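Local coordinates for RNA 2',3'-cyclic phosphodiesterase (PDB 5H7E), which belongs to the LigT-like family of 2H phosphoesterases, a group of enzymes named for two short histidine-containing sequence motifs, at residues W149-L154 with F174-S179; L12-D17 with M41-S46. All coordinates share one frame; numbering follows the deposited sequence.

Following the chain from the N terminus, contact 2 closes first: strand 6-13 runs into helix 16-26, and after the short strand 34-35 the chain returns as strand 42-48 beside the strand it left. Contact 1 comes later and closes a separate loop, the beta hairpin of strands 148-160 and 167-175, so the two stand in series and do not cross along the chain. In space their centres are about 13 Å apart, and they meet because strands 6-13 and 148-160 are neighbours in one antiparallel sheet. At the seam the ring of W149 packs on P15, and L154 meets L45, tying the hairpin to strand 42-48 and to the start of helix 16-26.

Contact 1: W149-L154 with F174-S179; sequences WTAPGL and FRFRGS. With SO4 (sulfate ion), chain F.
The open end of a beta hairpin, made by strands 148-160 and 167-175 of the antiparallel sheet in this 2H phosphoesterase, is held together here. L154 and F174 form a hydrogen-bonded antiparallel pair: F174 N gives to L154 O at 2.7 Å, and L154 N returns a bond to F174 O at 2.8 Å. Next comes the non-hydrogen-bonded pair of G153 and R175. Glycine suits this place because its CA lies only 3.1 Å from F174 O, which leaves little room for a side chain.

Past the strand end, the chain is still held to its partner by F176 N, which bonds to P152 O at 3.0 Å. P152 O also accepts from a water, at 2.7 Å, and the same water donates to F176 O, so it bridges the two segments. A large flat side chain is useful at F176, since its ring reaches across to the partner segment. With CG anti to the carbonyl carbon (chi1 -64°), CD2 comes 3.2 Å from A151 O, which sits at the ring edge near its plane, while CE2 lies against the peptide of G153. L154 and F174 put their side chains on one sheet face, where they pack on Y10, with T67 of helix 56-67 also touching both.

Beside the strand end a sulfate ion, probably from the crystallisation liquor and also bound by T64 OG1, is held by the R177 side chain and the R175 backbone N. R177 meets it with its guanidinium edge, while R175 CB lies above one face of that flat group, toward its rim. R177 NE bonds to sulfate O3 at 2.9 Å, NH2 reaches O4, and the backbone R175 N points at O4 almost perfectly straight, 3.0 Å away with an N-H...O angle of 178°.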
ATOM      1  N   TRP A 149      -4.651  13.601   3.411  1.00 16.31           N
ATOM      2  CA  TRP A 149      -4.212  13.460   4.798  1.00 16.31           C
ATOM      3  C   TRP A 149      -2.707  13.620   4.867  1.00 15.69           C
ATOM      4  O   TRP A 149      -2.016  13.494   3.864  1.00 18.18           O
ATOM      5  CB  TRP A 149      -4.565  12.108   5.425  1.00 16.06           C
ATOM      6  CG  TRP A 149      -3.727  10.916   4.995  1.00 15.16           C
ATOM      7  CD1 TRP A 149      -2.766  10.315   5.780  1.00 17.80           C
ATOM      8  CD2 TRP A 149      -3.871  10.085   3.830  1.00 17.23           C
ATOM      9  NE1 TRP A 149      -2.276   9.215   5.142  1.00 16.16           N
ATOM     10  CE2 TRP A 149      -2.932   9.037   3.964  1.00 16.88           C
ATOM     11  CE3 TRP A 149      -4.692  10.117   2.669  1.00 15.65           C
ATOM     12  CZ2 TRP A 149      -2.785   8.030   2.991  1.00 16.63           C
ATOM     13  CZ3 TRP A 149      -4.536   9.108   1.711  1.00 17.19           C
ATOM     14  CH2 TRP A 149      -3.599   8.059   1.902  1.00 18.78           C
ATOM     15  N   THR A 150      -2.205  13.798   6.078  1.00 17.68           N
ATOM     16  CA  THR A 150      -0.762  13.896   6.316  1.00 17.75           C
ATOM     17  C   THR A 150      -0.274  12.604   6.932  1.00 20.07           C
ATOM     18  O   THR A 150      -0.757  12.194   8.002  1.00 21.71           O
ATOM     19  CB  THR A 150      -0.452  15.075   7.234  1.00 21.81           C
ATOM     20  OG1 THR A 150      -0.835  16.281   6.582  1.00 26.05           O
ATOM     21  CG2 THR A 150       1.058  15.155   7.483  1.00 26.20           C
ATOM     22  N   ALA A 151       0.610  11.914   6.211  1.00 16.84           N
ATOM     23  CA  ALA A 151       1.140  10.625   6.657  1.00 20.66           C
ATOM     24  C   ALA A 151       2.368  10.833   7.513  1.00 22.61           C
ATOM     25  O   ALA A 151       3.374  11.331   7.001  1.00 21.26           O
ATOM     26  CB  ALA A 151       1.483   9.783   5.456  1.00 20.97           C
ATOM     27  N   PRO A 152       2.354  10.464   8.800  1.00 18.11           N
ATOM     28  CA  PRO A 152       3.512  10.735   9.658  1.00 21.06           C
ATOM     29  C   PRO A 152       4.649   9.747   9.504  1.00 18.83           C
ATOM     30  O   PRO A 152       5.744  10.059   9.992  1.00 20.99           O
ATOM     31  CB  PRO A 152       2.916  10.697  11.068  1.00 26.60           C
ATOM     32  CG  PRO A 152       1.750   9.856  10.973  1.00 29.75           C
ATOM     33  CD  PRO A 152       1.199   9.961   9.560  1.00 23.93           C
ATOM     34  N   GLY A 153       4.437   8.598   8.863  1.00 21.48           N
ATOM     35  CA  GLY A 153       5.519   7.634   8.806  1.00 22.94           C
ATOM     36  C   GLY A 153       5.205   6.578   7.771  1.00 19.52           C
ATOM     37  O   GLY A 153       4.151   6.584   7.143  1.00 21.67           O
ATOM     38  N   LEU A 154       6.171   5.682   7.607  1.00 18.46           N
ATOM     39  CA  LEU A 154       6.100   4.557   6.688  1.00 18.87           C
ATOM     40  C   LEU A 154       5.998   3.328   7.565  1.00 20.01           C
ATOM     41  O   LEU A 154       6.625   3.298   8.628  1.00 24.21           O
ATOM     42  CB  LEU A 154       7.384   4.503   5.848  1.00 20.23           C
ATOM     43  CG  LEU A 154       7.483   3.304   4.862  1.00 21.09           C
ATOM     44  CD1 LEU A 154       6.408   3.347   3.842  1.00 23.44           C
ATOM     45  CD2 LEU A 154       8.856   3.236   4.206  1.00 27.39           C
ATOM     46  N   PHE A 174       8.329   3.846  10.713  1.00 22.94           N
ATOM     47  CA  PHE A 174       9.499   4.703  10.475  1.00 24.95           C
ATOM     48  C   PHE A 174       9.000   6.122  10.277  1.00 24.02           C
ATOM     49  O   PHE A 174       8.335   6.408   9.283  1.00 23.48           O
ATOM     50  CB  PHE A 174      10.295   4.238   9.258  1.00 24.28           C
ATOM     51  CG  PHE A 174      10.440   2.749   9.177  1.00 22.46           C
ATOM     52  CD1 PHE A 174      11.322   2.094  10.025  1.00 23.85           C
ATOM     53  CD2 PHE A 174       9.713   2.016   8.238  1.00 23.04           C
ATOM     54  CE1 PHE A 174      11.408   0.679   9.982  1.00 27.84           C
ATOM     55  CE2 PHE A 174       9.787   0.626   8.190  1.00 23.55           C
ATOM     56  CZ  PHE A 174      10.656  -0.035   9.059  1.00 26.61           C
ATOM     57  N   ARG A 175       9.278   6.999  11.243  1.00 23.91           N
ATOM     58  CA  ARG A 175       8.721   8.346  11.192  1.00 23.11           C
ATOM     59  C   ARG A 175       9.441   9.195  10.148  1.00 20.94           C
ATOM     60  O   ARG A 175      10.671   9.146  10.036  1.00 24.64           O
ATOM     61  CB  ARG A 175       8.884   9.003  12.560  1.00 27.10           C
ATOM     62  CG  ARG A 175       8.088  10.249  12.766  1.00 40.56           C
ATOM     63  CD  ARG A 175       8.036  10.661  14.264  1.00 56.45           C
ATOM     64  NE  ARG A 175       6.893  11.543  14.496  1.00 66.11           N
ATOM     65  CZ  ARG A 175       5.635  11.117  14.592  1.00 69.35           C
ATOM     66  NH1 ARG A 175       4.645  11.981  14.769  1.00 71.95           N
ATOM     67  NH2 ARG A 175       5.364   9.822  14.509  1.00 73.48           N
ATOM     68  N   PHE A 176       8.675  10.019   9.440  1.00 20.79           N
ATOM     69  CA  PHE A 176       9.261  11.057   8.586  1.00 20.94           C
ATOM     70  C   PHE A 176       9.738  12.184   9.490  1.00 24.21           C
ATOM     71  O   PHE A 176       8.922  12.912  10.086  1.00 27.94           O
ATOM     72  CB  PHE A 176       8.209  11.558   7.585  1.00 18.70           C
ATOM     73  CG  PHE A 176       7.735  10.536   6.606  1.00 18.84           C
ATOM     74  CD1 PHE A 176       8.627   9.954   5.699  1.00 20.67           C
ATOM     75  CD2 PHE A 176       6.363  10.207   6.533  1.00 18.86           C
ATOM     76  CE1 PHE A 176       8.192   9.040   4.779  1.00 18.07           C
ATOM     77  CE2 PHE A 176       5.894   9.262   5.607  1.00 18.97           C
ATOM     78  CZ  PHE A 176       6.790   8.665   4.722  1.00 17.48           C
ATOM     79  N   ARG A 177      11.056  12.343   9.604  1.00 24.32           N
ATOM     80  CA  ARG A 177      11.627  13.240  10.590  1.00 24.52           C
ATOM     81  C   ARG A 177      12.229  14.481   9.961  1.00 27.29           C
ATOM     82  O   ARG A 177      12.885  15.271  10.648  1.00 32.19           O
ATOM     83  CB  ARG A 177      12.671  12.508  11.437  1.00 32.75           C
ATOM     84  CG  ARG A 177      12.006  11.388  12.242  1.00 31.77           C
ATOM     85  CD  ARG A 177      12.987  10.721  13.198  1.00 41.54           C
ATOM     86  NE  ARG A 177      12.385   9.583  13.891  1.00 50.43           N
ATOM     87  CZ  ARG A 177      11.704   9.653  15.037  1.00 59.21           C
ATOM     88  NH1 ARG A 177      11.515  10.824  15.641  1.00 56.08           N
ATOM     89  NH2 ARG A 177      11.187   8.543  15.568  1.00 52.71           N
ATOM     90  N   GLY A 178      12.002  14.698   8.672  1.00 26.22           N
ATOM     91  CA  GLY A 178      12.680  15.786   7.971  1.00 30.44           C
ATOM     92  C   GLY A 178      11.769  16.977   7.819  1.00 39.92           C
ATOM     93  O   GLY A 178      10.713  17.072   8.456  1.00 34.62           O
ATOM     94  N   SER A 179      12.171  17.885   6.920  1.00 44.98           N
ATOM     95  CA  SER A 179      11.333  19.010   6.529  1.00 54.05           C
ATOM     96  C   SER A 179      11.511  19.295   5.039  1.00 60.08           C
ATOM     97  O   SER A 179      12.507  18.897   4.418  1.00 55.82           O
ATOM     98  CB  SER A 179      11.655  20.264   7.334  1.00 60.99           C
ATOM     99  OG  SER A 179      12.890  20.794   6.911  1.00 69.92           O
TER
HETATM  100  S   SO4 F 305      12.352   5.750  13.180  1.00 45.51           S
HETATM  101  O1  SO4 F 305      12.753   4.584  13.990  1.00 46.14           O
HETATM  102  O2  SO4 F 305      12.532   5.314  11.805  1.00 51.52           O
HETATM  103  O3  SO4 F 305      13.239   6.896  13.428  1.00 53.09           O
HETATM  104  O4  SO4 F 305      10.982   6.161  13.535  1.00 35.98           O
HETATM  105  O   HOH W   1       6.279  12.254  11.441  1.00 37.15           O

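Contact 2: L12-D17 with M41-S46; sequences LRVPAD and MHVTLS. With SO4 (sulfate ion), chain E; SO4 (sulfate ion), chain D.
The imidazole of H42 has T44 N at its edge, in the ring plane, and the rings of F9 and Y168 also meet it; H42 CA and CB both lie close to L12 O of the partner strand, CB at 3.4 Å. H42 and T44 form an HxT motif, one of the two that characterise the 2H phosphoesterase superfamily. The histidine's CG takes the crowded position between backbone N and carbonyl carbon (chi1 51°), and its ring leads away from strand 6-13 towards a bound glycerol, to which NE2 is hydrogen-bonded. A sulfate lies near T44 OG1 and is bonded to H127 and T129 of the second HxT motif, consistent with a shared anion-binding pocket. The other flat group, the guanidinium of R13, has a different sulfate at its edge, in plane, and R13 NH1 bonds to its O1 at 2.7 Å.

Between these polar ends, L12 and V43 make an antiparallel hydrogen-bonded pair that joins strand 6-13 to the strand carrying the motif. L12 N bonds to V43 O at 2.9 Å, and V43 N to L12 O, also at 2.9 Å. Branched apolar residues suit the buried face opposite H42: L12 CB packs on V43 CB, and L12 CG lies 4.0 Å from L45 CD1. There the chain turns a corner, and L45 and S46 both face Y10 in a classic beta bulge. V14, farther along the chain, lays CG2 3.7 Å from M41 O, while V43, V14 and M41 all pack on I128 of strand 127-132. Between the diverging segments, a water accepts from V14 N and lies 2.6 Å from M41 O. P15 is the N-cap of helix 16-26, and at that helix start A16 N bonds to O2 of the sulfate held by R13, at 2.8 Å.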
ATOM      1  N   LEU A  12       1.967   2.973   3.380  1.00 16.64           N
ATOM      2  CA  LEU A  12       1.372   4.021   4.224  1.00 16.59           C
ATOM      3  C   LEU A  12       0.007   3.563   4.734  1.00 19.34           C
ATOM      4  O   LEU A  12      -0.832   3.079   3.959  1.00 17.59           O
ATOM      5  CB  LEU A  12       1.176   5.332   3.436  1.00 15.51           C
ATOM      6  CG  LEU A  12       2.404   5.818   2.661  1.00 19.20           C
ATOM      7  CD1 LEU A  12       2.011   7.172   1.958  1.00 21.69           C
ATOM      8  CD2 LEU A  12       3.527   6.101   3.646  1.00 20.43           C
ATOM      9  N   ARG A  13      -0.198   3.701   6.039  1.00 17.15           N
ATOM     10  CA  ARG A  13      -1.496   3.510   6.650  1.00 17.29           C
ATOM     11  C   ARG A  13      -2.443   4.597   6.164  1.00 19.22           C
ATOM     12  O   ARG A  13      -2.015   5.681   5.774  1.00 20.22           O
ATOM     13  CB  ARG A  13      -1.321   3.597   8.161  1.00 22.54           C
ATOM     14  CG  ARG A  13      -2.531   3.559   8.913  1.00 39.29           C
ATOM     15  CD  ARG A  13      -2.260   3.960  10.382  1.00 42.72           C
ATOM     16  NE  ARG A  13      -3.562   3.967  10.998  1.00 45.54           N
ATOM     17  CZ  ARG A  13      -4.288   5.049  11.228  1.00 46.00           C
ATOM     18  NH1 ARG A  13      -3.810   6.266  10.982  1.00 34.97           N
ATOM     19  NH2 ARG A  13      -5.481   4.898  11.771  1.00 50.43           N
ATOM     20  N   VAL A  14      -3.734   4.284   6.149  1.00 18.18           N
ATOM     21  CA  VAL A  14      -4.759   5.233   5.708  1.00 18.33           C
ATOM     22  C   VAL A  14      -5.624   5.540   6.921  1.00 16.39           C
ATOM     23  O   VAL A  14      -6.166   4.597   7.539  1.00 17.29           O
ATOM     24  CB  VAL A  14      -5.599   4.629   4.577  1.00 17.63           C
ATOM     25  CG1 VAL A  14      -6.645   5.626   4.106  1.00 19.01           C
ATOM     26  CG2 VAL A  14      -4.654   4.318   3.399  1.00 19.66           C
ATOM     27  N   PRO A  15      -5.780   6.802   7.327  1.00 15.58           N
ATOM     28  CA  PRO A  15      -6.480   7.119   8.562  1.00 16.66           C
ATOM     29  C   PRO A  15      -7.995   7.119   8.391  1.00 17.39           C
ATOM     30  O   PRO A  15      -8.527   7.053   7.285  1.00 17.86           O
ATOM     31  CB  PRO A  15      -5.982   8.529   8.922  1.00 20.63           C
ATOM     32  CG  PRO A  15      -5.647   9.136   7.509  1.00 18.11           C
ATOM     33  CD  PRO A  15      -5.125   7.970   6.697  1.00 15.91           C
ATOM     34  N   ALA A  16      -8.630   7.197   9.534  1.00 17.84           N
ATOM     35  CA  ALA A  16     -10.085   7.023   9.607  1.00 19.77           C
ATOM     36  C   ALA A  16     -10.825   8.027   8.749  1.00 20.94           C
ATOM     37  O   ALA A  16     -11.895   7.725   8.206  1.00 18.48           O
ATOM     38  CB  ALA A  16     -10.548   7.171  11.042  1.00 21.83           C
ATOM     39  N   ASP A  17     -10.315   9.262   8.667  1.00 19.20           N
ATOM     40  CA  ASP A  17     -11.073  10.237   7.891  1.00 19.34           C
ATOM     41  C   ASP A  17     -10.995   9.994   6.414  1.00 17.81           C
ATOM     42  O   ASP A  17     -11.741  10.648   5.653  1.00 21.69           O
ATOM     43  CB  ASP A  17     -10.560  11.676   8.148  1.00 20.93           C
ATOM     44  CG  ASP A  17     -10.811  12.137   9.560  1.00 27.10           C
ATOM     45  OD1 ASP A  17     -11.604  11.533  10.321  1.00 19.96           O
ATOM     46  OD2 ASP A  17     -10.221  13.176   9.984  1.00 31.96           O
ATOM     47  N   MET A  41      -6.947  -1.259   4.265  1.00 19.68           N
ATOM     48  CA  MET A  41      -6.621  -0.262   3.235  1.00 17.86           C
ATOM     49  C   MET A  41      -5.265   0.376   3.514  1.00 19.18           C
ATOM     50  O   MET A  41      -4.970   0.803   4.631  1.00 21.70           O
ATOM     51  CB  MET A  41      -7.684   0.837   3.216  1.00 19.52           C
ATOM     52  CG  MET A  41      -9.033   0.347   2.648  1.00 19.24           C
ATOM     53  SD  MET A  41     -10.274   1.655   2.776  1.00 20.51           S
ATOM     54  CE  MET A  41     -11.704   0.807   2.078  1.00 22.32           C
ATOM     55  N   HIS A  42      -4.423   0.419   2.496  1.00 17.34           N
ATOM     56  CA  HIS A  42      -3.103   0.982   2.671  1.00 16.70           C
ATOM     57  C   HIS A  42      -2.575   1.337   1.282  1.00 14.60           C
ATOM     58  O   HIS A  42      -3.116   0.913   0.248  1.00 17.58           O
ATOM     59  CB  HIS A  42      -2.136   0.014   3.381  1.00 18.69           C
ATOM     60  CG  HIS A  42      -2.113  -1.304   2.749  1.00 18.47           C
ATOM     61  ND1 HIS A  42      -2.739  -2.401   3.312  1.00 25.16           N
ATOM     62  CD2 HIS A  42      -1.507  -1.743   1.631  1.00 21.41           C
ATOM     63  CE1 HIS A  42      -2.572  -3.438   2.514  1.00 29.21           C
ATOM     64  NE2 HIS A  42      -1.867  -3.057   1.469  1.00 25.42           N
ATOM     65  N   VAL A  43      -1.516   2.157   1.274  1.00 15.11           N
ATOM     66  CA  VAL A  43      -0.817   2.523   0.023  1.00 13.55           C
ATOM     67  C   VAL A  43       0.496   1.735  -0.023  1.00 16.22           C
ATOM     68  O   VAL A  43       1.420   2.066   0.713  1.00 18.44           O
ATOM     69  CB  VAL A  43      -0.516   4.018  -0.041  1.00 14.49           C
ATOM     70  CG1 VAL A  43       0.199   4.343  -1.369  1.00 15.53           C
ATOM     71  CG2 VAL A  43      -1.776   4.905   0.101  1.00 18.52           C
ATOM     72  N   THR A  44       0.540   0.649  -0.804  1.00 15.83           N
ATOM     73  CA  THR A  44       1.736  -0.214  -0.814  1.00 17.36           C
ATOM     74  C   THR A  44       2.850   0.443  -1.595  1.00 17.84           C
ATOM     75  O   THR A  44       2.630   0.960  -2.695  1.00 19.41           O
ATOM     76  CB  THR A  44       1.387  -1.531  -1.448  1.00 18.55           C
ATOM     77  OG1 THR A  44       0.326  -2.113  -0.708  1.00 22.20           O
ATOM     78  CG2 THR A  44       2.623  -2.530  -1.404  1.00 20.21           C
ATOM     79  N   LEU A  45       4.068   0.380  -1.056  1.00 16.22           N
ATOM     80  CA  LEU A  45       5.258   0.852  -1.765  1.00 16.65           C
ATOM     81  C   LEU A  45       6.123  -0.296  -2.306  1.00 18.66           C
ATOM     82  O   LEU A  45       6.745  -0.143  -3.355  1.00 20.75           O
ATOM     83  CB  LEU A  45       6.116   1.721  -0.831  1.00 18.70           C
ATOM     84  CG  LEU A  45       5.600   3.165  -0.585  1.00 24.69           C
ATOM     85  CD1 LEU A  45       4.503   3.245   0.352  1.00 27.88           C
ATOM     86  CD2 LEU A  45       6.742   4.085  -0.110  1.00 24.95           C
ATOM     87  N   SER A  46       6.181  -1.421  -1.601  1.00 16.73           N
ATOM     88  CA  SER A  46       6.889  -2.575  -2.109  1.00 18.02           C
ATOM     89  C   SER A  46       6.382  -3.800  -1.366  1.00 18.09           C
ATOM     90  O   SER A  46       6.097  -3.745  -0.164  1.00 19.98           O
ATOM     91  CB  SER A  46       8.405  -2.445  -1.872  1.00 21.50           C
ATOM     92  OG  SER A  46       9.052  -3.537  -2.542  1.00 22.74           O
TER
HETATM   93  S   SO4 E 304      -6.598   7.719  12.713  1.00 51.23           S
HETATM   94  O1  SO4 E 304      -5.200   8.079  12.410  1.00 46.91           O
HETATM   95  O2  SO4 E 304      -7.119   6.714  11.816  1.00 35.00           O
HETATM   96  O3  SO4 E 304      -6.619   7.112  14.040  1.00 62.98           O
HETATM   97  O4  SO4 E 304      -7.447   8.911  12.736  1.00 62.49           O
HETATM   98  S   SO4 D 303      -2.273  -3.667  -3.328  1.00 35.13           S
HETATM   99  O1  SO4 D 303      -1.932  -5.056  -3.120  1.00 42.33           O
HETATM  100  O2  SO4 D 303      -2.887  -3.557  -4.664  1.00 37.17           O
HETATM  101  O3  SO4 D 303      -3.153  -3.326  -2.218  1.00 41.24           O
HETATM  102  O4  SO4 D 303      -1.130  -2.825  -3.306  1.00 41.38           O
HETATM  103  O   HOH W   2      -4.666   1.677   7.104  1.00 24.80           O